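Local structure of S12 family peptidase (Streptomyces sp. 82F2, 3WWX) at residues S53-K56 with T57-T61; F163-A166 with G167-I170; R176-G179 with K180-N184; M240-S244 with R245-T249. The protein probably hydrolyses amide bonds with D-stereospecificity, as a serine peptidase-family amidohydrolase of the beta-lactamase clan. All coordinates share one frame; numbering follows the deposited sequence.

Contact 1 (S53-K56 with T57-T61); sequences SITK and TFTAT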
loop_
_atom_site.group_PDB
_atom_site.type_symbol
_atom_site.label_atom_id
_atom_site.label_comp_id
_atom_site.label_asym_id
_atom_site.label_seq_id
_atom_site.Cartn_x
_atom_site.Cartn_y
_atom_site.Cartn_z
ATOM N N SER A 53 2.707 -1.256 0.180
ATOM C CA SER A 53 2.015 -0.008 -0.119
ATOM C C SER A 53 0.503 -0.011 0.133
ATOM O O SER A 53 -0.125 1.048 0.241
ATOM C CB SER A 53 2.287 0.290 -1.603
ATOM O OG SER A 53 3.580 -0.200 -1.989
ATOM N N ILE A 54 -0.111 -1.190 0.187
ATOM C CA ILE A 54 -1.512 -1.291 0.579
ATOM C C ILE A 54 -1.769 -0.622 1.939
ATOM O O ILE A 54 -2.870 -0.124 2.212
ATOM C CB ILE A 54 -1.940 -2.762 0.529
ATOM C CG1 ILE A 54 -2.204 -3.177 -0.916
ATOM C CG2 ILE A 54 -3.161 -3.045 1.409
ATOM C CD1 ILE A 54 -2.231 -4.683 -1.116
ATOM N N THR A 55 -0.738 -0.573 2.778
ATOM C CA THR A 55 -0.818 0.133 4.053
ATOM C C THR A 55 -1.339 1.543 3.871
ATOM O O THR A 55 -2.058 2.073 4.729
ATOM C CB THR A 55 0.570 0.201 4.704
ATOM O OG1 THR A 55 1.086 -1.126 4.911
ATOM C CG2 THR A 55 0.540 0.939 6.034
ATOM N N LYS A 56 -0.985 2.174 2.757
ATOM C CA LYS A 56 -1.408 3.541 2.495
ATOM C C LYS A 56 -2.921 3.715 2.580
ATOM O O LYS A 56 -3.390 4.766 2.989
ATOM C CB LYS A 56 -0.924 4.003 1.132
ATOM C CG LYS A 56 0.573 4.205 1.054
ATOM C CD LYS A 56 0.978 4.870 -0.255
ATOM C CE LYS A 56 2.468 5.166 -0.310
ATOM N NZ LYS A 56 3.298 3.951 -0.355
ATOM N N THR A 57 -3.697 2.723 2.150
ATOM C CA THR A 57 -5.144 2.877 2.211
ATOM C C THR A 57 -5.615 2.958 3.662
ATOM O O THR A 57 -6.543 3.713 3.982
ATOM C CB THR A 57 -5.850 1.731 1.498
ATOM O OG1 THR A 57 -5.277 1.539 0.207
ATOM C CG2 THR A 57 -7.327 2.041 1.360
ATOM N N PHE A 58 -4.976 2.189 4.544
ATOM C CA PHE A 58 -5.297 2.251 5.969
ATOM C C PHE A 58 -4.963 3.634 6.531
ATOM O O PHE A 58 -5.755 4.250 7.238
ATOM C CB PHE A 58 -4.554 1.166 6.745
ATOM C CG PHE A 58 -5.027 -0.232 6.440
ATOM C CD1 PHE A 58 -4.511 -0.928 5.355
ATOM C CD2 PHE A 58 -5.968 -0.857 7.232
ATOM C CE1 PHE A 58 -4.925 -2.223 5.057
ATOM C CE2 PHE A 58 -6.396 -2.162 6.924
ATOM C CZ PHE A 58 -5.868 -2.838 5.854
ATOM N N THR A 59 -3.779 4.133 6.222
ATOM C CA THR A 59 -3.367 5.451 6.669
ATOM C C THR A 59 -4.327 6.548 6.214
ATOM O O THR A 59 -4.743 7.406 7.024
ATOM C CB THR A 59 -1.938 5.713 6.163
ATOM O OG1 THR A 59 -1.091 4.690 6.695
ATOM C CG2 THR A 59 -1.427 7.084 6.563
ATOM N N ALA A 60 -4.707 6.520 4.933
ATOM C CA ALA A 60 -5.658 7.507 4.401
ATOM C C ALA A 60 -7.019 7.398 5.067
ATOM O O ALA A 60 -7.654 8.415 5.345
ATOM C CB ALA A 60 -5.796 7.371 2.904
ATOM N N THR A 61 -7.472 6.183 5.317
ATOM C CA THR A 61 -8.778 5.979 5.954
ATOM C C THR A 61 -8.810 6.639 7.328
ATOM O O THR A 61 -9.775 7.302 7.678
ATOM C CB THR A 61 -9.111 4.483 6.068
ATOM O OG1 THR A 61 -9.222 3.922 4.755
ATOM C CG2 THR A 61 -10.454 4.260 6.786
#
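I54 and F58 make the main apolar meeting at the start of helix 55-68. The two side chains run side by side, pointing the same way, and I54 CG2 lies 4.1 Å from F58 CE1. The I54 methyl reaches that spot because CG2 stands anti to the backbone N. The ring also turns its edge to the backbone: T55 O lies in its plane and 3.3 Å from F58 CB.

Backbone bonds make up the second group. T57 N reaches I54 O at 3.0 Å, a bent bond of 144°. Further on the helix settles into its regular pattern, with T59 N to T55 O and A60 N to K56 O nearly straight. T57 O serves two donors, T61 N and T61 OG1, from opposite faces of its plane.

The polar side chains find their partners elsewhere in the buried interior: K56 NZ is hydrogen-bonded to Y158 OH, N160 OD1 and A237 O, T57 OG1 to G286 O and Y251 OH, and T59 OG1 to A236 O. SITK fits the SxxK motif of the clan. The turn places S53 OG, hydrogen-bonded to G304 N, 4.5 Å from K56 NZ, consistent with the nucleophilic serine and lysine pair of relatives.

Contact 2 (F163-A166 with G167-I170); sequences FVLA and GMVI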
loop_
_atom_site.group_PDB
_atom_site.type_symbol
_atom_site.label_atom_id
_atom_site.label_comp_id
_atom_site.label_asym_id
_atom_site.label_seq_id
_atom_site.Cartn_x
_atom_site.Cartn_y
_atom_site.Cartn_z
ATOM N N PHE A 163 3.339 9.462 2.697
ATOM C CA PHE A 163 2.586 8.697 3.690
ATOM C C PHE A 163 3.304 8.544 5.013
ATOM O O PHE A 163 2.645 8.390 6.033
ATOM C CB PHE A 163 2.077 7.385 3.109
ATOM C CG PHE A 163 0.807 7.581 2.318
ATOM C CD1 PHE A 163 0.840 8.206 1.075
ATOM C CD2 PHE A 163 -0.414 7.188 2.823
ATOM C CE1 PHE A 163 -0.312 8.452 0.366
ATOM C CE2 PHE A 163 -1.579 7.424 2.099
ATOM C CZ PHE A 163 -1.526 8.052 0.869
ATOM N N VAL A 164 4.628 8.653 5.038
ATOM C CA VAL A 164 5.312 8.830 6.314
ATOM C C VAL A 164 4.872 10.148 6.981
ATOM O O VAL A 164 4.560 10.166 8.178
ATOM C CB VAL A 164 6.835 8.738 6.141
ATOM C CG1 VAL A 164 7.550 9.014 7.451
ATOM C CG2 VAL A 164 7.199 7.356 5.618
ATOM N N LEU A 165 4.834 11.234 6.224
ATOM C CA LEU A 165 4.297 12.505 6.722
ATOM C C LEU A 165 2.843 12.342 7.174
ATOM O O LEU A 165 2.465 12.829 8.239
ATOM C CB LEU A 165 4.412 13.571 5.638
ATOM C CG LEU A 165 5.853 14.016 5.385
ATOM C CD1 LEU A 165 5.968 14.752 4.097
ATOM C CD2 LEU A 165 6.370 14.858 6.563
ATOM N N ALA A 166 2.021 11.644 6.391
ATOM C CA ALA A 166 0.622 11.464 6.767
ATOM C C ALA A 166 0.514 10.758 8.126
ATOM O O ALA A 166 -0.331 11.111 8.961
ATOM C CB ALA A 166 -0.105 10.697 5.695
ATOM N N GLY A 167 1.351 9.754 8.368
ATOM C CA GLY A 167 1.401 9.098 9.654
ATOM C C GLY A 167 1.767 10.065 10.768
ATOM O O GLY A 167 1.221 9.999 11.868
ATOM N N MET A 168 2.717 10.944 10.499
ATOM C CA MET A 168 3.118 11.933 11.495
ATOM C C MET A 168 1.954 12.882 11.812
ATOM O O MET A 168 1.789 13.294 12.975
ATOM C CB MET A 168 4.348 12.700 11.007
ATOM C CG MET A 168 5.576 11.832 10.975
ATOM S SD MET A 168 6.963 12.555 10.066
ATOM C CE MET A 168 7.366 13.908 11.122
ATOM N N VAL A 169 1.142 13.205 10.814
ATOM C CA VAL A 169 -0.027 14.076 11.033
ATOM C C VAL A 169 -1.011 13.352 11.941
ATOM O O VAL A 169 -1.573 13.946 12.865
ATOM C CB VAL A 169 -0.691 14.485 9.716
ATOM C CG1 VAL A 169 -2.004 15.226 9.965
ATOM C CG2 VAL A 169 0.250 15.325 8.878
ATOM N N ILE A 170 -1.228 12.062 11.693
ATOM C CA ILE A 170 -2.139 11.265 12.520
ATOM C C ILE A 170 -1.667 11.311 13.968
ATOM O O ILE A 170 -2.477 11.508 14.882
ATOM C CB ILE A 170 -2.242 9.801 12.047
ATOM C CG1 ILE A 170 -2.957 9.714 10.701
ATOM C CG2 ILE A 170 -2.990 8.949 13.083
ATOM C CD1 ILE A 170 -2.834 8.312 10.023
#
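M168 sends its sulfur back along the helix over the side chains of L165 and V164. SD lies 4.2 Å from L165 CD2 and 4.4 Å from V164 CG1, so the thioether meets a methyl on each residue in loose apolar contact. The chain runs out straight and then bends at its last torsion (chi3 68°). Closer in, M168 CG sits 3.4 Å from V164 O, alongside the carbonyl that takes the M168 amide.

Other branches lie against carbonyls in the same way: V169 CG2 lies 3.4 Å from L165 O, and I170 CG1 is at the same separation from A166 O.

Behind these touches stand four consecutive i to i+4 backbone bonds, which set the spacing of the side chains. They run from G167 N to F163 O through to I170 N to A166 O, and the V169 N to L165 O bond is the shortest, at 2.9 Å.

Around this core of helix 160-174, V164 and M168 rest on P136 of helix 136-144, and L165 and M168 on V140 of the same helix. F163, A166 and L165 meet L102 or L101 of helix 98-102, while A166 and I170 face L63 of helix 55-68.

Contact 3 (R176-G179 with K180-N184); sequences RPYG and KAVEN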
loop_
_atom_site.group_PDB
_atom_site.type_symbol
_atom_site.label_atom_id
_atom_site.label_comp_id
_atom_site.label_asym_id
_atom_site.label_seq_id
_atom_site.Cartn_x
_atom_site.Cartn_y
_atom_site.Cartn_z
ATOM N N ARG A 176 -1.140 9.870 19.722
ATOM C CA ARG A 176 -0.635 8.506 19.856
ATOM C C ARG A 176 -0.033 8.057 18.517
ATOM O O ARG A 176 -0.374 8.613 17.488
ATOM C CB ARG A 176 -1.762 7.539 20.215
ATOM C CG ARG A 176 -2.541 7.855 21.500
ATOM C CD ARG A 176 -3.473 6.710 21.846
ATOM N NE ARG A 176 -2.746 5.564 22.385
ATOM C CZ ARG A 176 -3.244 4.334 22.507
ATOM N NH1 ARG A 176 -4.485 4.061 22.117
ATOM N NH2 ARG A 176 -2.487 3.370 23.016
ATOM N N PRO A 177 0.848 7.047 18.542
ATOM C CA PRO A 177 1.404 6.557 17.276
ATOM C C PRO A 177 0.313 6.133 16.293
ATOM O O PRO A 177 -0.748 5.645 16.699
ATOM C CB PRO A 177 2.259 5.372 17.717
ATOM C CG PRO A 177 2.639 5.698 19.148
ATOM C CD PRO A 177 1.392 6.309 19.695
ATOM N N TYR A 178 0.562 6.342 15.003
ATOM C CA TYR A 178 -0.488 6.157 14.001
ATOM C C TYR A 178 -1.012 4.712 13.987
ATOM O O TYR A 178 -2.188 4.477 13.677
ATOM C CB TYR A 178 -0.003 6.588 12.598
ATOM C CG TYR A 178 0.554 5.443 11.818
ATOM C CD1 TYR A 178 1.838 5.014 12.016
ATOM C CD2 TYR A 178 -0.255 4.734 10.933
ATOM C CE1 TYR A 178 2.341 3.882 11.337
ATOM C CE2 TYR A 178 0.230 3.631 10.247
ATOM C CZ TYR A 178 1.523 3.218 10.458
ATOM O OH TYR A 178 1.973 2.114 9.778
ATOM N N GLY A 179 -0.163 3.744 14.317
ATOM C CA GLY A 179 -0.558 2.344 14.302
ATOM C C GLY A 179 -1.702 2.069 15.258
ATOM O O GLY A 179 -2.533 1.203 15.010
ATOM N N LYS A 180 -1.725 2.783 16.372
ATOM C CA LYS A 180 -2.801 2.594 17.341
ATOM C C LYS A 180 -4.132 3.023 16.728
ATOM O O LYS A 180 -5.167 2.409 16.988
ATOM C CB LYS A 180 -2.525 3.379 18.628
ATOM C CG LYS A 180 -1.263 2.992 19.345
ATOM C CD LYS A 180 -1.302 1.578 19.909
ATOM C CE LYS A 180 -0.063 1.295 20.759
ATOM N NZ LYS A 180 1.193 1.345 19.950
ATOM N N ALA A 181 -4.113 4.042 15.875
ATOM C CA ALA A 181 -5.329 4.498 15.207
ATOM C C ALA A 181 -5.806 3.448 14.193
ATOM O O ALA A 181 -6.993 3.133 14.100
ATOM C CB ALA A 181 -5.097 5.843 14.514
ATOM N N VAL A 182 -4.874 2.871 13.444
ATOM C CA VAL A 182 -5.215 1.806 12.515
ATOM C C VAL A 182 -5.819 0.621 13.262
ATOM O O VAL A 182 -6.837 0.070 12.838
ATOM C CB VAL A 182 -3.980 1.378 11.692
ATOM C CG1 VAL A 182 -4.295 0.178 10.846
ATOM C CG2 VAL A 182 -3.528 2.514 10.823
ATOM N N GLU A 183 -5.214 0.247 14.385
ATOM C CA GLU A 183 -5.702 -0.871 15.182
ATOM C C GLU A 183 -7.107 -0.610 15.700
ATOM O O GLU A 183 -7.990 -1.438 15.543
ATOM C CB GLU A 183 -4.752 -1.139 16.359
ATOM C CG GLU A 183 -3.451 -1.712 15.899
ATOM C CD GLU A 183 -2.359 -1.707 16.953
ATOM O OE1 GLU A 183 -2.604 -1.222 18.078
ATOM O OE2 GLU A 183 -1.241 -2.186 16.647
ATOM N N ASN A 184 -7.310 0.554 16.297
ATOM C CA ASN A 184 -8.560 0.815 16.990
ATOM C C ASN A 184 -9.712 1.204 16.082
ATOM O O ASN A 184 -10.877 0.918 16.392
ATOM C CB ASN A 184 -8.321 1.858 18.077
ATOM C CG ASN A 184 -7.477 1.309 19.203
ATOM O OD1 ASN A 184 -7.460 0.099 19.447
ATOM N ND2 ASN A 184 -6.757 2.182 19.888
HETATM O O HOH W 1 -5.817 4.880 19.983
#
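K180 lays its aliphatic chain across R176, the two side chains crossing at about a right angle. K180 CG sits over one face of the guanidinium, near its rim, and CD is 3.8 Å from R176 NH2. Bends at chi2 (-66°) and chi4 carry the ammonium aside, so that NZ stays 5.2 Å from R176 NH2 and the like charges do not touch. K180 N bonds to P177 O at 3.0 Å.

A181 adds a weak amide bond to Y178 O. V182 N takes the same oxygen, 3.1 Å away, while V182 and Y178 run side by side, CG2 coming 4.0 Å from Y178 CD2. The ring's hydroxyl is held by E239.

E183 N bonds to G179 O, and its CG packs against that oxygen at 3.2 Å. N184 comes back toward R176, though the atoms that come closest, N184 ND2 and R176 NH1, are both donors; a water accepts from N184 ND2 at 2.9 Å and, weakly, from R176 NH1, joining the two at the exposed surface.

Such bonds mark the first turn of a helix, here helix 178-187 of the helical part of the beta-lactamase fold, whose A181 and V182 face V62 of helix 55-68.

Contact 4 (M240-S244 with R245-T249); sequences MISDS and RDLQT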
loop_
_atom_site.group_PDB
_atom_site.type_symbol
_atom_site.label_atom_id
_atom_site.label_comp_id
_atom_site.label_asym_id
_atom_site.label_seq_id
_atom_site.Cartn_x
_atom_site.Cartn_y
_atom_site.Cartn_z
ATOM N N MET A 240 2.399 -2.846 6.949
ATOM C CA MET A 240 1.423 -3.808 7.487
ATOM C C MET A 240 1.586 -5.238 6.973
ATOM O O MET A 240 2.119 -5.472 5.891
ATOM C CB MET A 240 0.002 -3.296 7.278
ATOM C CG MET A 240 -0.271 -2.082 8.148
ATOM S SD MET A 240 -1.884 -1.340 7.905
ATOM C CE MET A 240 -2.945 -2.711 8.401
ATOM N N ILE A 241 1.101 -6.185 7.773
ATOM C CA ILE A 241 1.042 -7.596 7.414
ATOM C C ILE A 241 -0.414 -8.010 7.438
ATOM O O ILE A 241 -1.148 -7.587 8.326
ATOM C CB ILE A 241 1.864 -8.466 8.397
ATOM C CG1 ILE A 241 3.332 -8.004 8.388
ATOM C CG2 ILE A 241 1.756 -9.953 8.035
ATOM C CD1 ILE A 241 4.203 -8.625 9.516
ATOM N N SER A 242 -0.847 -8.802 6.458
ATOM C CA SER A 242 -2.230 -9.258 6.416
ATOM C C SER A 242 -2.303 -10.577 5.649
ATOM O O SER A 242 -1.302 -11.193 5.343
ATOM C CB SER A 242 -3.127 -8.179 5.795
ATOM O OG SER A 242 -4.503 -8.467 5.996
ATOM N N ASP A 243 -3.516 -11.030 5.368
ATOM C CA ASP A 243 -3.727 -12.174 4.500
ATOM C C ASP A 243 -4.764 -11.806 3.437
ATOM O O ASP A 243 -5.263 -10.674 3.380
ATOM C CB ASP A 243 -4.072 -13.455 5.276
ATOM C CG ASP A 243 -5.484 -13.479 5.832
ATOM O OD1 ASP A 243 -6.250 -12.529 5.616
ATOM O OD2 ASP A 243 -5.800 -14.478 6.522
ATOM N N SER A 244 -5.078 -12.751 2.572
ATOM C CA SER A 244 -5.921 -12.458 1.421
ATOM C C SER A 244 -7.398 -12.369 1.785
ATOM O O SER A 244 -8.170 -11.876 0.988
ATOM C CB SER A 244 -5.737 -13.522 0.351
ATOM O OG SER A 244 -4.365 -13.665 -0.011
ATOM N N ARG A 245 -7.763 -12.852 2.962
ATOM C CA ARG A 245 -9.128 -12.716 3.475
ATOM C C ARG A 245 -9.352 -11.329 4.082
ATOM O O ARG A 245 -10.266 -10.595 3.680
ATOM C CB ARG A 245 -9.403 -13.778 4.527
ATOM C CG ARG A 245 -10.830 -13.791 5.048
ATOM C CD ARG A 245 -11.052 -14.855 6.088
ATOM N NE ARG A 245 -12.466 -14.911 6.467
ATOM C CZ ARG A 245 -12.983 -15.802 7.308
ATOM N NH1 ARG A 245 -12.209 -16.727 7.863
ATOM N NH2 ARG A 245 -14.280 -15.770 7.593
ATOM N N ASP A 246 -8.501 -10.948 5.030
ATOM C CA ASP A 246 -8.654 -9.675 5.712
ATOM C C ASP A 246 -8.564 -8.513 4.729
ATOM O O ASP A 246 -9.239 -7.512 4.893
ATOM C CB ASP A 246 -7.564 -9.494 6.761
ATOM C CG ASP A 246 -7.842 -10.246 8.059
ATOM O OD1 ASP A 246 -8.783 -11.072 8.126
ATOM O OD2 ASP A 246 -7.069 -10.010 9.025
ATOM N N LEU A 247 -7.700 -8.621 3.723
ATOM C CA LEU A 247 -7.591 -7.506 2.785
ATOM C C LEU A 247 -8.906 -7.284 2.047
ATOM O O LEU A 247 -9.308 -6.142 1.813
ATOM C CB LEU A 247 -6.435 -7.683 1.806
ATOM C CG LEU A 247 -5.043 -7.482 2.396
ATOM C CD1 LEU A 247 -4.026 -7.756 1.308
ATOM C CD2 LEU A 247 -4.851 -6.097 2.978
ATOM N N GLN A 248 -9.575 -8.380 1.695
ATOM C CA GLN A 248 -10.891 -8.256 1.077
ATOM C C GLN A 248 -11.902 -7.660 2.053
ATOM O O GLN A 248 -12.669 -6.758 1.698
ATOM C CB GLN A 248 -11.405 -9.603 0.595
ATOM C CG GLN A 248 -10.647 -10.188 -0.554
ATOM C CD GLN A 248 -11.240 -11.508 -0.921
ATOM O OE1 GLN A 248 -12.254 -11.566 -1.630
ATOM N NE2 GLN A 248 -10.692 -12.569 -0.369
ATOM N N THR A 249 -11.911 -8.145 3.289
ATOM C CA THR A 249 -12.840 -7.598 4.287
ATOM C C THR A 249 -12.700 -6.076 4.394
ATOM O O THR A 249 -13.680 -5.316 4.421
ATOM C CB THR A 249 -12.584 -8.244 5.648
ATOM O OG1 THR A 249 -12.754 -9.661 5.502
ATOM C CG2 THR A 249 -13.537 -7.691 6.710
HETATM O O HOH W 2 -8.059 -13.966 8.071
#
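D243 reaches over the first amides of helix 244-255 and caps them, an Asp N-cap between short strand 241-242 and the helix. Its CG lies between the backbone N and the carbonyl carbon (chi1 74°), which brings OD1 back to the helix end. D246 N meets OD1 at 2.8 Å, almost straight at 174°, whereas the R245 N bond to the same oxygen is longer and weak. The D243 backbone joins in as well, its O accepting from L247 N at 3.2 Å. A carboxylate at this end would probably be favoured by the helix dipole.

Packing is tight on the inner side. S242 OG, held by T195, lies 3.3 Å from D246 CB, and L247 CG comes within 3.3 Å of D243 O. D246 OD2 is held by T195 and the A194 amide. Beside the cap, a water sits between the two acids, 2.8 Å from D243 OD2 and 3.0 Å from D246 OD1.

The exposed part is looser. R245 runs out extended to solvent with its guanidinium well away from the D243 carboxylate, lying instead close to the like charge of R35.

Beyond the cap, Q248, with OE1 hydrogen-bonded to S321 OG, donates from NE2 to S244 O at 2.9 Å, with that oxygen nearly in the Q248 amide plane.

How the contacts relate
Contact 1 is the hub: the other three lie 11 to 12 Å from it, centre to centre, and all touch it. Against contact 2, T59 CG2 packs on A166 CB at 3.9 Å. Contact 4 is joined to contact 1 by a probable hydrogen bond between T55 OG1 and M240 N, 3.0 Å, and by F58 against the M240 sulfur. Contacts 2 and 3 sit on successive helices. M240 CE, 4.0 Å from V182 CG1, links contacts 3 and 4, whereas contacts 2 and 4 are about 22 Å apart between centres. Contact 1 lies nearer the ligand than contact 4: the S53 side chain is about 7 Å from the bound octane 1,8-diamine, that of L247 about 14 Å.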